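Putative branched chain amino acid ABC transporter, periplasmic amino acid-binding protein (Brucella ovis, PDB 4XFK) serves as the periplasmic binding component of an amino-acid transport system, probably capturing branched-chain and related amino acids for import by an ABC transporter. Local coordinates at residues 10-15 with 51-56; 109-114 with 320-325; 36-41 with 298-303. The protein carries 1 engineered substitution. All blocks are in the same frame, centred on the assembly; numbering follows the deposited sequence.

Interaction 1 of 3, residues 10-15 with 51-56; sequences EPLKIA and EKIQIL
In both K13 and Q54, CG stands beside the backbone N (chi1 -64° and -67°) and the chain then runs extended, which lays the two side chains alongside each other, pointing the same way. Their strands, 13-18 and 54-59, are neighbours in the parallel sheet of a type I periplasmic-binding fold and are joined by a beta-alpha-beta crossover through helix 26-44. The backbone ladder is regular: Q54 N donates to L12 O at 2.9 Å, I14 N to Q54 O at 2.9 Å and almost straight (178° at the hydrogen), and L56 N to I14 O at 2.8 Å. On the face shared by K13, A15, Q54 and L56, the amide of Q54 divides its two ends between neighbours. Its OE1 lies 3.5 Å from K13 CE, a methylene probably slightly polarised by the ammonium group. The reverse face is aliphatic: I14 crosses I53 with its CD1 3.7 Å from I53 CG2, while L12 and I53 lie side by side, L12 CD2 against I53 CD1. Helix 26-44 covers this face, L39 resting on I14 and I42 on I53. Beyond the ladder, where the strands have not yet formed, a water accepts a hydrogen bond from L12 N at 2.8 Å and probably donates to E51 O, bridging the segments, and the NE2 end of the Q54 amide meets the proline ring, 3.5 Å from P11 CG.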
loop_
_atom_site.group_PDB
_atom_site.type_symbol
_atom_site.label_atom_id
_atom_site.label_comp_id
_atom_site.label_asym_id
_atom_site.label_seq_id
_atom_site.Cartn_x
_atom_site.Cartn_y
_atom_site.Cartn_z
ATOM N N GLU A 10 13.904 -13.074 -25.257
ATOM C CA GLU A 10 13.697 -11.713 -24.790
ATOM C C GLU A 10 13.745 -11.684 -23.263
ATOM O O GLU A 10 13.017 -12.422 -22.603
ATOM C CB GLU A 10 12.334 -11.187 -25.250
ATOM C CG GLU A 10 12.169 -11.025 -26.751
ATOM C CD GLU A 10 10.779 -10.522 -27.124
ATOM O OE1 GLU A 10 9.940 -10.355 -26.208
ATOM O OE2 GLU A 10 10.527 -10.294 -28.331
ATOM N N PRO A 11 14.601 -10.831 -22.687
ATOM C CA PRO A 11 14.512 -10.681 -21.231
ATOM C C PRO A 11 13.321 -9.833 -20.816
ATOM O O PRO A 11 12.875 -8.955 -21.563
ATOM C CB PRO A 11 15.807 -9.947 -20.870
ATOM C CG PRO A 11 16.195 -9.229 -22.124
ATOM C CD PRO A 11 15.740 -10.093 -23.265
ATOM N N LEU A 12 12.816 -10.102 -19.620
ATOM C CA LEU A 12 11.794 -9.264 -19.016
ATOM C C LEU A 12 12.470 -8.048 -18.399
ATOM O O LEU A 12 13.424 -8.180 -17.628
ATOM C CB LEU A 12 11.042 -10.057 -17.954
ATOM C CG LEU A 12 9.838 -9.365 -17.323
ATOM C CD1 LEU A 12 8.789 -9.051 -18.372
ATOM C CD2 LEU A 12 9.270 -10.249 -16.236
ATOM N N LYS A 13 11.974 -6.867 -18.751
ATOM C CA LYS A 13 12.496 -5.612 -18.230
ATOM C C LYS A 13 11.409 -4.916 -17.419
ATOM O O LYS A 13 10.339 -4.573 -17.947
ATOM C CB LYS A 13 12.958 -4.708 -19.374
ATOM C CG LYS A 13 14.129 -5.285 -20.177
ATOM C CD LYS A 13 14.586 -4.313 -21.260
ATOM C CE LYS A 13 15.785 -4.843 -22.038
ATOM N NZ LYS A 13 16.289 -3.818 -22.994
ATOM N N ILE A 14 11.693 -4.702 -16.137
ATOM C CA ILE A 14 10.731 -4.109 -15.218
ATOM C C ILE A 14 11.252 -2.769 -14.736
ATOM O O ILE A 14 12.349 -2.689 -14.172
ATOM C CB ILE A 14 10.473 -5.037 -14.011
ATOM C CG1 ILE A 14 9.972 -6.399 -14.496
ATOM C CG2 ILE A 14 9.482 -4.404 -13.043
ATOM C CD1 ILE A 14 9.580 -7.344 -13.385
ATOM N N ALA A 15 10.457 -1.722 -14.956
ATOM C CA ALA A 15 10.836 -0.370 -14.569
ATOM C C ALA A 15 10.193 0.044 -13.254
ATOM O O ALA A 15 8.976 0.011 -13.114
ATOM C CB ALA A 15 10.448 0.616 -15.649
ATOM N N GLU A 51 16.399 -15.785 -18.770
ATOM C CA GLU A 51 17.308 -14.671 -18.523
ATOM C C GLU A 51 16.972 -14.030 -17.190
ATOM O O GLU A 51 15.831 -14.099 -16.732
ATOM C CB GLU A 51 17.189 -13.611 -19.626
ATOM C CG GLU A 51 17.478 -14.107 -21.045
ATOM C CD GLU A 51 18.932 -14.508 -21.269
ATOM O OE1 GLU A 51 19.818 -14.066 -20.511
ATOM O OE2 GLU A 51 19.194 -15.260 -22.226
ATOM N N LYS A 52 17.947 -13.380 -16.577
ATOM C CA LYS A 52 17.642 -12.558 -15.411
ATOM C C LYS A 52 16.601 -11.503 -15.779
ATOM O O LYS A 52 16.574 -11.017 -16.906
ATOM C CB LYS A 52 18.902 -11.869 -14.883
ATOM C CG LYS A 52 20.002 -12.811 -14.437
ATOM C CD LYS A 52 19.585 -13.727 -13.301
ATOM C CE LYS A 52 20.828 -14.346 -12.655
ATOM N NZ LYS A 52 20.519 -15.394 -11.631
ATOM N N ILE A 53 15.750 -11.157 -14.822
ATOM C CA ILE A 53 14.865 -10.012 -14.985
ATOM C C ILE A 53 15.698 -8.760 -14.766
ATOM O O ILE A 53 16.431 -8.658 -13.780
ATOM C CB ILE A 53 13.714 -10.052 -13.966
ATOM C CG1 ILE A 53 12.810 -11.260 -14.233
ATOM C CG2 ILE A 53 12.895 -8.781 -14.031
ATOM C CD1 ILE A 53 11.794 -11.523 -13.143
ATOM N N GLN A 54 15.612 -7.826 -15.701
ATOM C CA GLN A 54 16.308 -6.557 -15.564
ATOM C C GLN A 54 15.449 -5.564 -14.805
ATOM O O GLN A 54 14.266 -5.382 -15.105
ATOM C CB GLN A 54 16.658 -5.992 -16.935
ATOM C CG GLN A 54 17.677 -6.842 -17.656
ATOM C CD GLN A 54 17.961 -6.356 -19.061
ATOM O OE1 GLN A 54 17.958 -5.154 -19.335
ATOM N NE2 GLN A 54 18.200 -7.290 -19.960
ATOM N N ILE A 55 16.053 -4.933 -13.806
ATOM C CA ILE A 55 15.360 -3.971 -12.967
ATOM C C ILE A 55 15.860 -2.593 -13.355
ATOM O O ILE A 55 17.009 -2.252 -13.114
ATOM C CB ILE A 55 15.626 -4.244 -11.480
ATOM C CG1 ILE A 55 15.316 -5.708 -11.143
ATOM C CG2 ILE A 55 14.800 -3.307 -10.620
ATOM C CD1 ILE A 55 15.710 -6.101 -9.744
ATOM N N LEU A 56 14.996 -1.825 -14.005
ATOM C CA LEU A 56 15.354 -0.511 -14.510
ATOM C C LEU A 56 14.745 0.544 -13.606
ATOM O O LEU A 56 13.527 0.673 -13.516
ATOM C CB LEU A 56 14.814 -0.330 -15.926
ATOM C CG LEU A 56 15.220 -1.364 -16.978
ATOM C CD1 LEU A 56 14.632 -0.978 -18.332
ATOM C CD2 LEU A 56 16.733 -1.520 -17.045
HETATM O O HOH W 1 13.988 -12.014 -18.022
#

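Interaction 2 of 3, residues 109-114 with 320-325; sequences EVLYLN and INTTDI
T322 and E109 meet through one short direct hydrogen bond, T322 OG1 donating to E109 O at 2.6 Å. The threonine hydroxyl sits between its own backbone N and carbonyl carbon (chi1 51°), and from there it approaches the acceptor from above the carbonyl plane, 48° out of it. A water supplements this bond. It donates to E109 OE1 at 2.6 Å and to T322 OG1 at 3.0 Å, and it also hydrogen-bonds T323 OG1 at 2.7 Å, so one molecule ties the glutamate to both threonines. The second carboxylate oxygen, OE2, is taken by G107 N, and Y130 OH is a further partner of T323 OG1. These bonds join the lead-in to strand 111-114, in the parallel sheet of the type I binding-protein fold, to the first turn of helix 322-331. That turn is N-capped by N321, whose OD1 accepts from D324 N at 3.0 Å and, weakly, from T323 N. Apolar packing continues deeper along the strand. L111 slides past T322 in the opposite direction and brings CD1 to 3.7 Å from I325 CG2; the isoleucine also touches F306 and L310 of helix 296-312.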
loop_
_atom_site.group_PDB
_atom_site.type_symbol
_atom_site.label_atom_id
_atom_site.label_comp_id
_atom_site.label_asym_id
_atom_site.label_seq_id
_atom_site.Cartn_x
_atom_site.Cartn_y
_atom_site.Cartn_z
ATOM N N GLU A 109 1.395 -4.399 -25.436
ATOM C CA GLU A 109 0.913 -3.717 -24.242
ATOM C C GLU A 109 1.904 -3.757 -23.077
ATOM O O GLU A 109 2.687 -4.699 -22.929
ATOM C CB GLU A 109 -0.439 -4.295 -23.815
ATOM C CG GLU A 109 -1.568 -4.023 -24.804
ATOM C CD GLU A 109 -1.702 -5.084 -25.889
ATOM O OE1 GLU A 109 -0.813 -5.955 -26.008
ATOM O OE2 GLU A 109 -2.717 -5.044 -26.623
ATOM N N VAL A 110 1.848 -2.714 -22.253
ATOM C CA VAL A 110 2.673 -2.587 -21.059
ATOM C C VAL A 110 1.799 -2.805 -19.826
ATOM O O VAL A 110 0.648 -2.352 -19.782
ATOM C CB VAL A 110 3.342 -1.187 -21.032
ATOM C CG1 VAL A 110 4.008 -0.894 -19.691
ATOM C CG2 VAL A 110 4.342 -1.054 -22.183
ATOM N N LEU A 111 2.332 -3.528 -18.845
ATOM C CA LEU A 111 1.634 -3.764 -17.584
ATOM C C LEU A 111 2.025 -2.751 -16.524
ATOM O O LEU A 111 3.191 -2.388 -16.410
ATOM C CB LEU A 111 1.967 -5.153 -17.043
ATOM C CG LEU A 111 1.238 -6.350 -17.627
ATOM C CD1 LEU A 111 2.006 -7.623 -17.338
ATOM C CD2 LEU A 111 -0.167 -6.410 -17.042
ATOM N N TYR A 112 1.049 -2.315 -15.735
ATOM C CA TYR A 112 1.329 -1.490 -14.569
ATOM C C TYR A 112 1.003 -2.320 -13.319
ATOM O O TYR A 112 -0.163 -2.627 -13.043
ATOM C CB TYR A 112 0.523 -0.186 -14.626
ATOM C CG TYR A 112 0.555 0.673 -13.377
ATOM C CD1 TYR A 112 1.661 0.687 -12.521
ATOM C CD2 TYR A 112 -0.533 1.484 -13.060
ATOM C CE1 TYR A 112 1.660 1.475 -11.374
ATOM C CE2 TYR A 112 -0.536 2.260 -11.932
ATOM C CZ TYR A 112 0.553 2.256 -11.094
ATOM O OH TYR A 112 0.508 3.038 -9.969
ATOM N N LEU A 113 2.047 -2.722 -12.600
ATOM C CA LEU A 113 1.878 -3.379 -11.308
ATOM C C LEU A 113 1.917 -2.321 -10.224
ATOM O O LEU A 113 2.965 -1.759 -9.900
ATOM C CB LEU A 113 2.972 -4.417 -11.076
ATOM C CG LEU A 113 3.171 -5.446 -12.191
ATOM C CD1 LEU A 113 4.240 -6.433 -11.759
ATOM C CD2 LEU A 113 1.880 -6.164 -12.545
ATOM N N ASN A 114 0.741 -2.037 -9.691
ATOM C CA ASN A 114 0.573 -1.037 -8.660
ATOM C C ASN A 114 0.770 -1.709 -7.310
ATOM O O ASN A 114 -0.055 -2.494 -6.860
ATOM C CB ASN A 114 -0.821 -0.432 -8.822
ATOM C CG ASN A 114 -1.241 0.419 -7.650
ATOM O OD1 ASN A 114 -0.468 0.653 -6.721
ATOM N ND2 ASN A 114 -2.492 0.879 -7.679
ATOM N N ILE A 320 8.017 -12.382 -25.092
ATOM C CA ILE A 320 7.259 -12.099 -23.885
ATOM C C ILE A 320 5.933 -11.452 -24.234
ATOM O O ILE A 320 5.887 -10.464 -24.958
ATOM C CB ILE A 320 8.059 -11.220 -22.940
ATOM C CG1 ILE A 320 9.266 -12.017 -22.443
ATOM C CG2 ILE A 320 7.181 -10.732 -21.791
ATOM C CD1 ILE A 320 10.095 -11.312 -21.447
ATOM N N ASN A 321 4.858 -12.033 -23.718
ATOM C CA ASN A 321 3.508 -11.590 -24.025
ATOM C C ASN A 321 2.844 -11.104 -22.750
ATOM O O ASN A 321 2.506 -11.896 -21.876
ATOM C CB ASN A 321 2.726 -12.749 -24.646
ATOM C CG ASN A 321 1.360 -12.336 -25.142
ATOM O OD1 ASN A 321 0.590 -11.707 -24.426
ATOM N ND2 ASN A 321 1.052 -12.695 -26.385
ATOM N N THR A 322 2.656 -9.794 -22.648
ATOM C CA THR A 322 2.111 -9.222 -21.428
ATOM C C THR A 322 0.640 -9.574 -21.211
ATOM O O THR A 322 0.172 -9.548 -20.086
ATOM C CB THR A 322 2.288 -7.706 -21.390
ATOM O OG1 THR A 322 1.785 -7.158 -22.609
ATOM C CG2 THR A 322 3.761 -7.335 -21.247
ATOM N N THR A 323 -0.092 -9.892 -22.275
ATOM C CA THR A 323 -1.472 -10.329 -22.101
ATOM C C THR A 323 -1.498 -11.690 -21.422
ATOM O O THR A 323 -2.291 -11.918 -20.512
ATOM C CB THR A 323 -2.238 -10.369 -23.430
ATOM O OG1 THR A 323 -2.165 -9.073 -24.027
ATOM C CG2 THR A 323 -3.704 -10.740 -23.196
ATOM N N ASP A 324 -0.607 -12.585 -21.839
ATOM C CA ASP A 324 -0.491 -13.885 -21.191
ATOM C C ASP A 324 -0.071 -13.731 -19.734
ATOM O O ASP A 324 -0.577 -14.438 -18.866
ATOM C CB ASP A 324 0.479 -14.803 -21.945
ATOM C CG ASP A 324 -0.042 -15.215 -23.307
ATOM O OD1 ASP A 324 -1.277 -15.180 -23.511
ATOM O OD2 ASP A 324 0.785 -15.576 -24.170
ATOM N N ILE A 325 0.836 -12.799 -19.453
ATOM C CA ILE A 325 1.232 -12.552 -18.070
ATOM C C ILE A 325 0.032 -12.038 -17.262
ATOM O O ILE A 325 -0.230 -12.518 -16.161
ATOM C CB ILE A 325 2.425 -11.574 -17.972
ATOM C CG1 ILE A 325 3.686 -12.225 -18.559
ATOM C CG2 ILE A 325 2.664 -11.147 -16.521
ATOM C CD1 ILE A 325 4.856 -11.268 -18.741
HETATM O O HOH W 2 0.230 -8.171 -25.026
#

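Interaction 3 of 3, residues 36-41 with 298-303; sequences LYQLGK and AAVFGL
Q38 NE2 and L303 O are linked through a single water, which accepts from the amide nitrogen at 2.7 Å and donates to the carbonyl oxygen at 2.9 Å. The other end of the amide, OE1, lies 3.5 Å from V300 CG1 and also receives a weak hydrogen bond from Q304 NE2, so this buried amide has polar company at both ends. Its position follows from the chain: CG is anti to the backbone N (chi1 -168°), and a bend at chi2 (58°) turns the amide so that the glutamine crosses V300 at about a right angle. The aliphatic part of the same side chain does the packing, Q38 CG meeting L303 CB at 3.6 Å as the two residues slide past each other in opposite directions. On either side of this central pair the contacts are purely apolar. The ring of Y37 meets the valine obliquely, CD2 lying 4.0 Å from V300 CG2, while its hydroxyl is held by D283 of helix 274-288, whose carboxylate also forms a salt bridge with K41. L39 closes the other flank, its CD2 4.2 Å from L303 CD2. Over these segments the helices run nearly alongside each other, with axes 8.9 Å apart at closest approach and crossing at -22°. Helix 26-44 is the first crossover helix of the N-terminal lobe, and helix 296-312 arrives from much later in the chain. Such packing is characteristic of type I periplasmic-binding proteins, in which the chain returns to the first lobe after building much of the second.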
loop_
_atom_site.group_PDB
_atom_site.type_symbol
_atom_site.label_atom_id
_atom_site.label_comp_id
_atom_site.label_asym_id
_atom_site.label_seq_id
_atom_site.Cartn_x
_atom_site.Cartn_y
_atom_site.Cartn_z
ATOM N N LEU A 36 13.505 -4.819 -4.823
ATOM C CA LEU A 36 14.793 -5.494 -4.990
ATOM C C LEU A 36 14.806 -6.802 -4.208
ATOM O O LEU A 36 15.378 -7.788 -4.654
ATOM C CB LEU A 36 15.948 -4.591 -4.557
ATOM C CG LEU A 36 16.164 -3.391 -5.478
ATOM C CD1 LEU A 36 17.381 -2.586 -5.042
ATOM C CD2 LEU A 36 16.302 -3.826 -6.922
ATOM N N TYR A 37 14.166 -6.821 -3.042
ATOM C CA TYR A 37 14.088 -8.065 -2.274
ATOM C C TYR A 37 13.380 -9.168 -3.069
ATOM O O TYR A 37 13.923 -10.261 -3.245
ATOM C CB TYR A 37 13.386 -7.839 -0.927
ATOM C CG TYR A 37 13.118 -9.106 -0.142
ATOM C CD1 TYR A 37 14.049 -9.596 0.770
ATOM C CD2 TYR A 37 11.918 -9.795 -0.288
ATOM C CE1 TYR A 37 13.795 -10.751 1.495
ATOM C CE2 TYR A 37 11.657 -10.947 0.433
ATOM C CZ TYR A 37 12.598 -11.425 1.321
ATOM O OH TYR A 37 12.324 -12.571 2.036
ATOM N N GLN A 38 12.168 -8.897 -3.545
ATOM C CA GLN A 38 11.385 -9.974 -4.139
ATOM C C GLN A 38 11.775 -10.296 -5.578
ATOM O O GLN A 38 11.826 -11.471 -5.964
ATOM C CB GLN A 38 9.882 -9.734 -3.998
ATOM C CG GLN A 38 9.071 -10.976 -4.339
ATOM C CD GLN A 38 9.438 -12.181 -3.477
ATOM O OE1 GLN A 38 9.682 -12.055 -2.281
ATOM N NE2 GLN A 38 9.449 -13.360 -4.084
ATOM N N LEU A 39 12.061 -9.278 -6.387
ATOM C CA LEU A 39 12.627 -9.564 -7.700
ATOM C C LEU A 39 13.998 -10.225 -7.542
ATOM O O LEU A 39 14.402 -11.037 -8.375
ATOM C CB LEU A 39 12.729 -8.314 -8.567
ATOM C CG LEU A 39 11.410 -7.656 -8.967
ATOM C CD1 LEU A 39 11.673 -6.535 -9.943
ATOM C CD2 LEU A 39 10.446 -8.659 -9.572
ATOM N N GLY A 40 14.699 -9.907 -6.455
ATOM C CA GLY A 40 15.938 -10.593 -6.147
ATOM C C GLY A 40 15.717 -12.078 -5.932
ATOM O O GLY A 40 16.516 -12.891 -6.401
ATOM N N LYS A 41 14.640 -12.452 -5.241
ATOM C CA LYS A 41 14.332 -13.877 -5.068
ATOM C C LYS A 41 14.048 -14.544 -6.413
ATOM O O LYS A 41 14.485 -15.665 -6.669
ATOM C CB LYS A 41 13.134 -14.095 -4.138
ATOM C CG LYS A 41 13.300 -13.547 -2.729
ATOM C CD LYS A 41 14.430 -14.218 -1.966
ATOM C CE LYS A 41 14.476 -13.686 -0.519
ATOM N NZ LYS A 41 15.618 -14.232 0.279
ATOM N N ALA A 298 2.973 -5.353 1.202
ATOM C CA ALA A 298 2.149 -5.434 -0.013
ATOM C C ALA A 298 3.024 -5.560 -1.258
ATOM O O ALA A 298 2.703 -6.309 -2.187
ATOM C CB ALA A 298 1.229 -4.236 -0.145
ATOM N N ALA A 299 4.141 -4.839 -1.279
ATOM C CA ALA A 299 5.026 -4.888 -2.435
ATOM C C ALA A 299 5.644 -6.274 -2.580
ATOM O O ALA A 299 5.660 -6.844 -3.679
ATOM C CB ALA A 299 6.091 -3.819 -2.347
ATOM N N VAL A 300 6.114 -6.845 -1.477
ATOM C CA VAL A 300 6.686 -8.187 -1.520
ATOM C C VAL A 300 5.633 -9.239 -1.885
ATOM O O VAL A 300 5.844 -10.065 -2.781
ATOM C CB VAL A 300 7.350 -8.572 -0.180
ATOM C CG1 VAL A 300 7.746 -10.049 -0.192
ATOM C CG2 VAL A 300 8.543 -7.663 0.116
ATOM N N PHE A 301 4.493 -9.208 -1.205
ATOM C CA PHE A 301 3.483 -10.241 -1.415
ATOM C C PHE A 301 2.897 -10.135 -2.829
ATOM O O PHE A 301 2.625 -11.142 -3.488
ATOM C CB PHE A 301 2.371 -10.172 -0.357
ATOM C CG PHE A 301 2.845 -10.327 1.077
ATOM C CD1 PHE A 301 4.086 -10.864 1.378
ATOM C CD2 PHE A 301 2.036 -9.909 2.128
ATOM C CE1 PHE A 301 4.512 -10.985 2.701
ATOM C CE2 PHE A 301 2.451 -10.041 3.452
ATOM C CZ PHE A 301 3.690 -10.567 3.734
ATOM N N GLY A 302 2.726 -8.908 -3.304
ATOM C CA GLY A 302 2.260 -8.702 -4.657
ATOM C C GLY A 302 3.228 -9.276 -5.664
ATOM O O GLY A 302 2.820 -9.923 -6.631
ATOM N N LEU A 303 4.517 -9.047 -5.439
ATOM C CA LEU A 303 5.519 -9.587 -6.351
ATOM C C LEU A 303 5.665 -11.098 -6.211
ATOM O O LEU A 303 6.068 -11.761 -7.159
ATOM C CB LEU A 303 6.855 -8.865 -6.202
ATOM C CG LEU A 303 6.857 -7.419 -6.700
ATOM C CD1 LEU A 303 8.158 -6.711 -6.315
ATOM C CD2 LEU A 303 6.655 -7.365 -8.206
HETATM O O HOH W 3 8.184 -13.555 -6.465
#

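How the interactions relate
Interactions 1 and 2 are built on the same parallel sheet, their centres 13 Å apart, and they touch where E10 OE1 probably accepts a hydrogen bond from I320 N at 3.0 Å. Interactions 1 and 3, with centres 14 Å apart, share the layer between sheet and helix: I55 CD1 packs on L36 CD2 at 3.7 Å. Interactions 2 and 3 lie about 17 Å apart, centre to centre, without touching, yet helices 296-312 and 322-331 follow each other in the chain, and F306 of the former touches both I14 and I325. A bound sodium ion lies about 13 Å from the side chain of L303; Y31, G85 and G116 form a sodium site.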